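Local coordinates for paenibacillus xanthan lyase (Paenibacillus, PDB 6F2P), which probably cleaves the terminal mannosyl-glucuronosyl linkage in the side chains of xanthan by beta-elimination, as a calcium-containing, multidomain polysaccharide lyase of family 8, at residues A629-A633 with T634-S638; F487-D490 with D491-V494; A147-I150 with S151-A155. All blocks are in the same frame, centred on the assembly; numbering follows the deposited sequence.

Contacts 1 and 2 lie in the beta-rich middle of the chain with centres about 13 Å apart, and both supply ligands to one calcium ion: three acidic residues from the hairpin turn of contact 2, one amide oxygen from the helix-to-strand junction of contact 1. Y631 of contact 1 also hydrogen-bonds E492 of contact 2, so the two share a bond as well as a metal. Contact 2 is buried, its strands being inner members of an antiparallel sheet, whereas contact 1 is only partly buried. Contact 3 stands apart, its centre about 62 Å from that of contact 2, in the N-terminal helical domain. Its chemistry is that of one amphipathic helix, polar groups outward and apolar ones inward.

Contact 1 (A629-A633 with T634-S638); sequences ASYAA and TPQIS. With CA (calcium ion), chain B.
A local helix-to-strand junction brings Y631, on the last turn of helix 625-633, against P635 and Q636 where the chain turns into strand 637-642. The helix ends with the bond from T634 N to S630 O (3.3 Å, N-H...O angle 158°). The next residue cannot continue the pattern: P635 N lies 3.0 Å from Y631 O but carries no hydrogen, so proline suits the place where the helix must stop.

With CG anti to the backbone N (chi1 -168°), the Y631 ring reaches along the departing chain. P635 CA and the backbone N of Q636 lie over one ring face, the latter 3.7 Å above the plane and toward the rim. The Y631 and Q636 side chains cross at about a right angle, ring and amide planes 45° apart, with Q636 CD 3.5 Å from Y631 CE2, and Q636 OE1 binds calcium at 2.3 Å. I637 CG2 meets Y631 OH at 3.4 Å, while the hydroxyl itself hydrogen-bonds the calcium ligand E492. An alanine here lacks the ring and hydroxyl, so E492 OE2 is likely to be left without that partner and a gap would probably open beside Q636 CD and P635.

A632 and P635 touch Y562 of strand 559-563, A629 and A632 touch Y547 of strand 545-550, and Y631 and I637 rest on L620 and V618 of strand 613-621.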
ATOM      1  N   ALA A 629     -22.207   4.672  26.365  1.00 24.14           N
ATOM      2  CA  ALA A 629     -22.512   5.947  26.992  1.00 23.49           C
ATOM      3  C   ALA A 629     -21.295   6.441  27.771  1.00 24.15           C
ATOM      4  O   ALA A 629     -20.907   7.611  27.679  1.00 23.24           O
ATOM      5  CB  ALA A 629     -23.704   5.798  27.912  1.00 20.15           C
ATOM      6  N   SER A 630     -20.682   5.535  28.523  1.00 24.59           N
ATOM      7  CA  SER A 630     -19.540   5.891  29.358  1.00 23.71           C
ATOM      8  C   SER A 630     -18.382   6.439  28.520  1.00 24.31           C
ATOM      9  O   SER A 630     -17.749   7.428  28.891  1.00 24.31           O
ATOM     10  CB  SER A 630     -19.096   4.687  30.187  1.00 17.47           C
ATOM     11  OG  SER A 630     -17.935   4.991  30.933  1.00 41.09           O
ATOM     12  N   TYR A 631     -18.127   5.800  27.381  1.00 26.53           N
ATOM     13  CA  TYR A 631     -17.103   6.255  26.446  1.00 21.57           C
ATOM     14  C   TYR A 631     -17.443   7.643  25.919  1.00 22.87           C
ATOM     15  O   TYR A 631     -16.572   8.502  25.820  1.00 21.59           O
ATOM     16  CB  TYR A 631     -16.965   5.267  25.284  1.00 17.99           C
ATOM     17  CG  TYR A 631     -15.744   5.457  24.396  1.00 15.06           C
ATOM     18  CD1 TYR A 631     -15.715   6.438  23.408  1.00 18.54           C
ATOM     19  CD2 TYR A 631     -14.636   4.624  24.518  1.00 16.67           C
ATOM     20  CE1 TYR A 631     -14.603   6.599  22.582  1.00 16.17           C
ATOM     21  CE2 TYR A 631     -13.520   4.776  23.698  1.00 17.56           C
ATOM     22  CZ  TYR A 631     -13.509   5.765  22.734  1.00 18.22           C
ATOM     23  OH  TYR A 631     -12.398   5.920  21.923  1.00 17.88           O
ATOM     24  N   ALA A 632     -18.710   7.869  25.588  1.00 27.23           N
ATOM     25  CA  ALA A 632     -19.115   9.161  25.044  1.00 22.95           C
ATOM     26  C   ALA A 632     -18.872  10.292  26.034  1.00 21.77           C
ATOM     27  O   ALA A 632     -18.526  11.402  25.639  1.00 29.55           O
ATOM     28  CB  ALA A 632     -20.561   9.131  24.616  1.00 24.32           C
ATOM     29  N   ALA A 633     -19.033  10.008  27.322  1.00 28.59           N
ATOM     30  CA  ALA A 633     -18.850  11.030  28.354  1.00 28.51           C
ATOM     31  C   ALA A 633     -17.389  11.438  28.509  1.00 29.96           C
ATOM     32  O   ALA A 633     -17.068  12.615  28.699  1.00 34.52           O
ATOM     33  CB  ALA A 633     -19.400  10.539  29.685  1.00 20.16           C
ATOM     34  N   THR A 634     -16.508  10.448  28.456  1.00 27.92           N
ATOM     35  CA  THR A 634     -15.082  10.685  28.584  1.00 23.34           C
ATOM     36  C   THR A 634     -14.356   9.830  27.544  1.00 21.06           C
ATOM     37  O   THR A 634     -13.882   8.735  27.843  1.00 24.33           O
ATOM     38  CB  THR A 634     -14.580  10.396  30.027  1.00 21.67           C
ATOM     39  OG1 THR A 634     -15.052   9.116  30.451  1.00 36.76           O
ATOM     40  CG2 THR A 634     -15.125  11.423  30.991  1.00 24.38           C
ATOM     41  N   PRO A 635     -14.294  10.327  26.301  1.00 20.69           N
ATOM     42  CA  PRO A 635     -13.736   9.584  25.166  1.00 22.01           C
ATOM     43  C   PRO A 635     -12.263   9.331  25.352  1.00 21.28           C
ATOM     44  O   PRO A 635     -11.560  10.216  25.822  1.00 21.10           O
ATOM     45  CB  PRO A 635     -13.936  10.539  23.985  1.00 22.08           C
ATOM     46  CG  PRO A 635     -14.999  11.479  24.420  1.00 25.34           C
ATOM     47  CD  PRO A 635     -14.826  11.636  25.893  1.00 19.55           C
ATOM     48  N   GLN A 636     -11.808   8.141  24.975  1.00 23.54           N
ATOM     49  CA  GLN A 636     -10.395   7.810  25.034  1.00 20.01           C
ATOM     50  C   GLN A 636      -9.666   8.302  23.778  1.00 22.25           C
ATOM     51  O   GLN A 636      -8.474   8.041  23.613  1.00 23.42           O
ATOM     52  CB  GLN A 636     -10.199   6.304  25.190  1.00 22.62           C
ATOM     53  CG  GLN A 636     -11.091   5.645  26.230  1.00 20.11           C
ATOM     54  CD  GLN A 636     -11.068   4.139  26.116  1.00 23.04           C
ATOM     55  OE1 GLN A 636     -10.337   3.584  25.304  1.00 27.37           O
ATOM     56  NE2 GLN A 636     -11.877   3.468  26.918  1.00 39.19           N
ATOM     57  N   ILE A 637     -10.376   9.007  22.895  1.00 19.11           N
ATOM     58  CA  ILE A 637      -9.746   9.596  21.707  1.00 16.77           C
ATOM     59  C   ILE A 637      -9.968  11.105  21.624  1.00 20.60           C
ATOM     60  O   ILE A 637     -10.959  11.626  22.137  1.00 27.14           O
ATOM     61  CB  ILE A 637     -10.235   8.943  20.388  1.00 15.60           C
ATOM     62  CG1 ILE A 637     -11.741   9.139  20.219  1.00 14.93           C
ATOM     63  CG2 ILE A 637      -9.861   7.461  20.333  1.00 14.85           C
ATOM     64  CD1 ILE A 637     -12.109  10.210  19.215  1.00 14.73           C
ATOM     65  N   SER A 638      -9.046  11.805  20.972  1.00 17.58           N
ATOM     66  CA  SER A 638      -9.208  13.234  20.737  1.00 19.72           C
ATOM     67  C   SER A 638      -8.887  13.579  19.298  1.00 19.89           C
ATOM     68  O   SER A 638      -7.792  13.319  18.813  1.00 22.72           O
ATOM     69  CB  SER A 638      -8.339  14.045  21.685  1.00 14.52           C
ATOM     70  OG  SER A 638      -8.772  13.829  23.012  1.00 32.74           O
TER
HETATM   71 CA    CA B1101      -9.138   2.632  23.614  1.00 20.09          CA

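Contact 2 (F487-D490 with D491-V494); sequences FMFD and DEIV. With CA (calcium ion), chain B.
D490, D491 and E492 converge on one calcium ion from the turn between strands 481-488 and 493-501. D490 OD1 binds it at 2.5 Å and D491 OD1 at 2.4 Å, while E492 grips it with both carboxylate oxygens, OE1 and OE2 each at 2.5 Å. In all three, CG sits between the backbone N and the carbonyl carbon (chi1 54° to 64°); this rotation turns the aspartates to the ion, and the longer E492 needs a further bend at chi2 (-92°). Hard, anionic oxygens suit calcium, and the metal probably offsets the charge that three neighbouring acids bring together; Q636 and E651 complete the site. D491 N also donates to E492 OE1 (3.3 Å), meeting it from above the carboxylate plane, and makes a weak bond to D490 OD1.

The motif is a beta hairpin with D490 and D491 at its tip. F489 N donates to E492 O at 3.0 Å, nearly straight, and a water donates to both F489 O and E492 O, bridging the two arms next to the turn. Farther in, F487 and V494 form an antiparallel hydrogen-bonded pair, with F487 N 2.7 Å from V494 O and V494 N bonding back to F487 O, and M488 and I493 form a non-hydrogen-bonded pair.

Alternation sorts the side chains. F487 and V494 share one sheet face, where F487 CB meets V494 CB at 3.9 Å and V494 CG2 approaches the edge of the F489 ring; V649 of strand 646-651 packs on all three. M488 CG and I493 CG2 touch on the opposite face, where both residues meet F382 of strand 380-385.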
ATOM      1  N   PHE A 487      -8.831   5.280  11.946  1.00 14.53           N
ATOM      2  CA  PHE A 487      -7.848   5.277  13.026  1.00 16.83           C
ATOM      3  C   PHE A 487      -8.185   4.133  13.948  1.00 13.59           C
ATOM      4  O   PHE A 487      -9.187   4.163  14.657  1.00 16.01           O
ATOM      5  CB  PHE A 487      -7.857   6.612  13.775  1.00 14.96           C
ATOM      6  CG  PHE A 487      -7.624   7.801  12.878  1.00 14.07           C
ATOM      7  CD1 PHE A 487      -8.654   8.311  12.098  1.00  9.17           C
ATOM      8  CD2 PHE A 487      -6.370   8.399  12.805  1.00 13.31           C
ATOM      9  CE1 PHE A 487      -8.442   9.392  11.262  1.00 10.68           C
ATOM     10  CE2 PHE A 487      -6.146   9.487  11.972  1.00 10.55           C
ATOM     11  CZ  PHE A 487      -7.187   9.987  11.201  1.00 13.30           C
ATOM     12  N   MET A 488      -7.347   3.111  13.918  1.00 13.67           N
ATOM     13  CA  MET A 488      -7.697   1.834  14.508  1.00 15.70           C
ATOM     14  C   MET A 488      -6.815   1.536  15.710  1.00 17.84           C
ATOM     15  O   MET A 488      -5.623   1.294  15.552  1.00 23.38           O
ATOM     16  CB  MET A 488      -7.570   0.757  13.432  1.00 13.99           C
ATOM     17  CG  MET A 488      -8.561   0.963  12.290  1.00 13.19           C
ATOM     18  SD  MET A 488      -8.012   0.464  10.646  1.00 14.71           S
ATOM     19  CE  MET A 488      -6.969   1.836  10.168  1.00 14.41           C
ATOM     20  N   PHE A 489      -7.398   1.569  16.907  1.00 16.80           N
ATOM     21  CA  PHE A 489      -6.616   1.454  18.141  1.00 17.00           C
ATOM     22  C   PHE A 489      -6.858   0.140  18.870  1.00 19.68           C
ATOM     23  O   PHE A 489      -6.977  -0.904  18.233  1.00 24.30           O
ATOM     24  CB  PHE A 489      -6.863   2.656  19.058  1.00 15.17           C
ATOM     25  CG  PHE A 489      -6.505   3.980  18.427  1.00 15.82           C
ATOM     26  CD1 PHE A 489      -5.187   4.281  18.111  1.00 15.85           C
ATOM     27  CD2 PHE A 489      -7.484   4.916  18.140  1.00 13.95           C
ATOM     28  CE1 PHE A 489      -4.849   5.503  17.527  1.00 14.48           C
ATOM     29  CE2 PHE A 489      -7.162   6.134  17.558  1.00 12.40           C
ATOM     30  CZ  PHE A 489      -5.840   6.430  17.253  1.00 16.74           C
ATOM     31  N   ASP A 490      -6.917   0.172  20.198  1.00 15.68           N
ATOM     32  CA  ASP A 490      -7.054  -1.087  20.933  1.00 20.29           C
ATOM     33  C   ASP A 490      -8.485  -1.634  20.960  1.00 16.42           C
ATOM     34  O   ASP A 490      -8.683  -2.841  20.889  1.00 18.36           O
ATOM     35  CB  ASP A 490      -6.469  -0.994  22.351  1.00 18.56           C
ATOM     36  CG  ASP A 490      -7.042   0.153  23.142  1.00 17.22           C
ATOM     37  OD1 ASP A 490      -7.502   1.116  22.509  1.00 20.98           O
ATOM     38  OD2 ASP A 490      -7.031   0.102  24.392  1.00 22.92           O
ATOM     39  N   ASP A 491      -9.478  -0.755  21.062  1.00 17.43           N
ATOM     40  CA  ASP A 491     -10.864  -1.201  21.162  1.00 15.79           C
ATOM     41  C   ASP A 491     -11.817  -0.211  20.510  1.00 15.18           C
ATOM     42  O   ASP A 491     -13.012  -0.247  20.760  1.00 18.82           O
ATOM     43  CB  ASP A 491     -11.267  -1.439  22.624  1.00 15.14           C
ATOM     44  CG  ASP A 491     -11.098  -0.199  23.499  1.00 22.76           C
ATOM     45  OD1 ASP A 491     -10.621   0.844  23.002  1.00 21.56           O
ATOM     46  OD2 ASP A 491     -11.407  -0.285  24.706  1.00 26.23           O
ATOM     47  N   GLU A 492     -11.283   0.679  19.684  1.00 15.11           N
ATOM     48  CA  GLU A 492     -12.127   1.603  18.941  1.00 18.82           C
ATOM     49  C   GLU A 492     -11.574   1.829  17.551  1.00 17.03           C
ATOM     50  O   GLU A 492     -10.375   1.665  17.315  1.00 18.06           O
ATOM     51  CB  GLU A 492     -12.252   2.952  19.658  1.00 15.75           C
ATOM     52  CG  GLU A 492     -10.952   3.724  19.796  1.00 12.83           C
ATOM     53  CD  GLU A 492     -10.233   3.424  21.104  1.00 21.60           C
ATOM     54  OE1 GLU A 492      -9.390   2.506  21.108  1.00 21.24           O
ATOM     55  OE2 GLU A 492     -10.509   4.100  22.127  1.00 20.84           O
ATOM     56  N   ILE A 493     -12.465   2.195  16.634  1.00 13.26           N
ATOM     57  CA  ILE A 493     -12.069   2.691  15.325  1.00 15.11           C
ATOM     58  C   ILE A 493     -12.645   4.082  15.122  1.00 15.32           C
ATOM     59  O   ILE A 493     -13.851   4.283  15.246  1.00 20.06           O
ATOM     60  CB  ILE A 493     -12.575   1.795  14.188  1.00 15.05           C
ATOM     61  CG1 ILE A 493     -11.974   0.396  14.307  1.00 15.33           C
ATOM     62  CG2 ILE A 493     -12.227   2.410  12.846  1.00  8.45           C
ATOM     63  CD1 ILE A 493     -12.990  -0.664  14.607  1.00 17.37           C
ATOM     64  N   VAL A 494     -11.791   5.051  14.832  1.00 11.46           N
ATOM     65  CA  VAL A 494     -12.290   6.384  14.544  1.00 12.64           C
ATOM     66  C   VAL A 494     -12.313   6.578  13.037  1.00 15.08           C
ATOM     67  O   VAL A 494     -11.324   6.292  12.353  1.00 15.75           O
ATOM     68  CB  VAL A 494     -11.434   7.482  15.202  1.00 16.33           C
ATOM     69  CG1 VAL A 494     -11.999   8.861  14.880  1.00 10.36           C
ATOM     70  CG2 VAL A 494     -11.355   7.267  16.714  1.00 13.15           C
TER
HETATM   71 CA    CA B1101      -9.138   2.632  23.614  1.00 20.09          CA
HETATM   72  O   HOH W   1      -9.241  -0.860  16.266  1.00 18.59           O

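Contact 3 (A147-I150 with S151-A155); sequences ATQI and SNYMA
Q149 and Y153 run alongside each other in the same direction, one turn apart on helix 147-160, and make the one contact in this helical stretch that involves a ring. Four backbone hydrogen bonds of the i to i+4 kind run through it. S151 N reaches A147 O at 2.8 Å, N152 N reaches T148 O at 3.0 Å and M154 N reaches I150 O at 3.0 Å. The bond from Y153 N to Q149 O, also 3.0 Å, is the straightest of the set (174° at the hydrogen).

The polar ends of Q149 and Y153 are held from outside: Q149 NE2 and Y153 OH each hydrogen-bond a different carboxylate oxygen of D106, which fixes the amide and the phenol together, and Q149 OE1 accepts from the backbone N of T146, just before the helix, in the manner of one half of a capping box. A glutamine suits this place because its amide can donate and accept at once.

In the packing, Y153 CG is anti to the carbonyl carbon (chi1 -49°), a rotation that sends the ring back toward the preceding turn, where one face lies over Q149 O and OH comes to 3.6 Å from Q149 CB. I150 CG2 touches M154 CG at 4.3 Å, an aliphatic pair on the buried side. The T148 and N152 side chains extend together, with T148 CG2 4.0 Å from N152 ND2. T148 and S151 carry hydroxyls that suit the exposed side, and A147 is small there.

Within the helical domain that opens family 8 lyases, helix 95-111 meets Q149, N152 and Y153, helix 123-141 touches Y153 and M154, and M154 also reaches helix 168-184.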
ATOM      1  N   ALA A 147      -4.561 -51.957 -20.153  1.00 28.31           N
ATOM      2  CA  ALA A 147      -3.466 -51.070 -20.510  1.00 22.15           C
ATOM      3  C   ALA A 147      -3.873 -50.266 -21.721  1.00 26.57           C
ATOM      4  O   ALA A 147      -3.487 -49.108 -21.873  1.00 29.28           O
ATOM      5  CB  ALA A 147      -2.220 -51.868 -20.814  1.00 16.25           C
ATOM      6  N   THR A 148      -4.664 -50.891 -22.585  1.00 24.46           N
ATOM      7  CA  THR A 148      -5.053 -50.258 -23.831  1.00 26.40           C
ATOM      8  C   THR A 148      -6.023 -49.116 -23.543  1.00 28.97           C
ATOM      9  O   THR A 148      -5.946 -48.047 -24.154  1.00 22.34           O
ATOM     10  CB  THR A 148      -5.648 -51.291 -24.799  1.00 26.25           C
ATOM     11  OG1 THR A 148      -4.692 -52.338 -25.002  1.00 28.60           O
ATOM     12  CG2 THR A 148      -5.982 -50.659 -26.137  1.00 18.00           C
ATOM     13  N   GLN A 149      -6.921 -49.338 -22.588  1.00 28.70           N
ATOM     14  CA  GLN A 149      -7.839 -48.289 -22.160  1.00 29.84           C
ATOM     15  C   GLN A 149      -7.088 -47.109 -21.530  1.00 27.09           C
ATOM     16  O   GLN A 149      -7.327 -45.946 -21.872  1.00 24.09           O
ATOM     17  CB  GLN A 149      -8.877 -48.853 -21.188  1.00 25.71           C
ATOM     18  CG  GLN A 149      -9.896 -49.764 -21.851  1.00 20.96           C
ATOM     19  CD  GLN A 149     -10.768 -50.492 -20.848  1.00 23.82           C
ATOM     20  OE1 GLN A 149     -10.294 -50.942 -19.799  1.00 25.64           O
ATOM     21  NE2 GLN A 149     -12.056 -50.603 -21.160  1.00 17.06           N
ATOM     22  N   ILE A 150      -6.175 -47.414 -20.616  1.00 27.63           N
ATOM     23  CA  ILE A 150      -5.393 -46.382 -19.950  1.00 22.87           C
ATOM     24  C   ILE A 150      -4.553 -45.592 -20.957  1.00 24.04           C
ATOM     25  O   ILE A 150      -4.471 -44.359 -20.893  1.00 22.33           O
ATOM     26  CB  ILE A 150      -4.502 -46.986 -18.859  1.00 21.41           C
ATOM     27  CG1 ILE A 150      -5.377 -47.503 -17.716  1.00 22.03           C
ATOM     28  CG2 ILE A 150      -3.513 -45.952 -18.342  1.00 20.95           C
ATOM     29  CD1 ILE A 150      -4.638 -48.365 -16.713  1.00 23.12           C
ATOM     30  N   SER A 151      -3.953 -46.310 -21.897  1.00 20.30           N
ATOM     31  CA  SER A 151      -3.203 -45.690 -22.978  1.00 24.81           C
ATOM     32  C   SER A 151      -4.052 -44.710 -23.789  1.00 24.45           C
ATOM     33  O   SER A 151      -3.631 -43.584 -24.050  1.00 25.93           O
ATOM     34  CB  SER A 151      -2.645 -46.759 -23.906  1.00 26.33           C
ATOM     35  OG  SER A 151      -2.611 -46.275 -25.235  1.00 34.27           O
ATOM     36  N   ASN A 152      -5.241 -45.150 -24.195  1.00 24.66           N
ATOM     37  CA  ASN A 152      -6.151 -44.316 -24.978  1.00 25.97           C
ATOM     38  C   ASN A 152      -6.545 -43.042 -24.246  1.00 24.19           C
ATOM     39  O   ASN A 152      -6.437 -41.945 -24.799  1.00 20.03           O
ATOM     40  CB  ASN A 152      -7.422 -45.087 -25.361  1.00 24.28           C
ATOM     41  CG  ASN A 152      -7.185 -46.113 -26.462  1.00 24.52           C
ATOM     42  OD1 ASN A 152      -6.346 -45.927 -27.341  1.00 24.42           O
ATOM     43  ND2 ASN A 152      -7.939 -47.198 -26.418  1.00 29.01           N
ATOM     44  N   TYR A 153      -7.009 -43.193 -23.007  1.00 20.12           N
ATOM     45  CA  TYR A 153      -7.457 -42.048 -22.228  1.00 16.24           C
ATOM     46  C   TYR A 153      -6.305 -41.054 -22.027  1.00 23.85           C
ATOM     47  O   TYR A 153      -6.504 -39.841 -22.123  1.00 21.46           O
ATOM     48  CB  TYR A 153      -8.022 -42.479 -20.875  1.00 15.28           C
ATOM     49  CG  TYR A 153      -9.032 -43.608 -20.921  1.00 20.66           C
ATOM     50  CD1 TYR A 153      -9.780 -43.866 -22.069  1.00 26.06           C
ATOM     51  CD2 TYR A 153      -9.249 -44.413 -19.805  1.00 20.51           C
ATOM     52  CE1 TYR A 153     -10.707 -44.905 -22.107  1.00 19.34           C
ATOM     53  CE2 TYR A 153     -10.176 -45.448 -19.832  1.00 19.15           C
ATOM     54  CZ  TYR A 153     -10.898 -45.688 -20.987  1.00 23.60           C
ATOM     55  OH  TYR A 153     -11.812 -46.713 -21.025  1.00 20.64           O
ATOM     56  N   MET A 154      -5.100 -41.566 -21.762  1.00 22.03           N
ATOM     57  CA  MET A 154      -3.944 -40.692 -21.552  1.00 20.89           C
ATOM     58  C   MET A 154      -3.509 -40.029 -22.852  1.00 18.83           C
ATOM     59  O   MET A 154      -3.125 -38.861 -22.861  1.00 20.91           O
ATOM     60  CB  MET A 154      -2.771 -41.441 -20.920  1.00 17.42           C
ATOM     61  CG  MET A 154      -3.001 -41.857 -19.469  1.00 19.87           C
ATOM     62  SD  MET A 154      -3.369 -40.492 -18.339  1.00 21.93           S
ATOM     63  CE  MET A 154      -5.131 -40.708 -18.074  1.00 20.50           C
ATOM     64  N   ALA A 155      -3.595 -40.767 -23.951  1.00 18.60           N
ATOM     65  CA  ALA A 155      -3.231 -40.226 -25.255  1.00 20.69           C
ATOM     66  C   ALA A 155      -4.092 -39.022 -25.596  1.00 19.89           C
ATOM     67  O   ALA A 155      -3.640 -38.082 -26.254  1.00 23.81           O
ATOM     68  CB  ALA A 155      -3.357 -41.290 -26.331  1.00 18.14           C
TER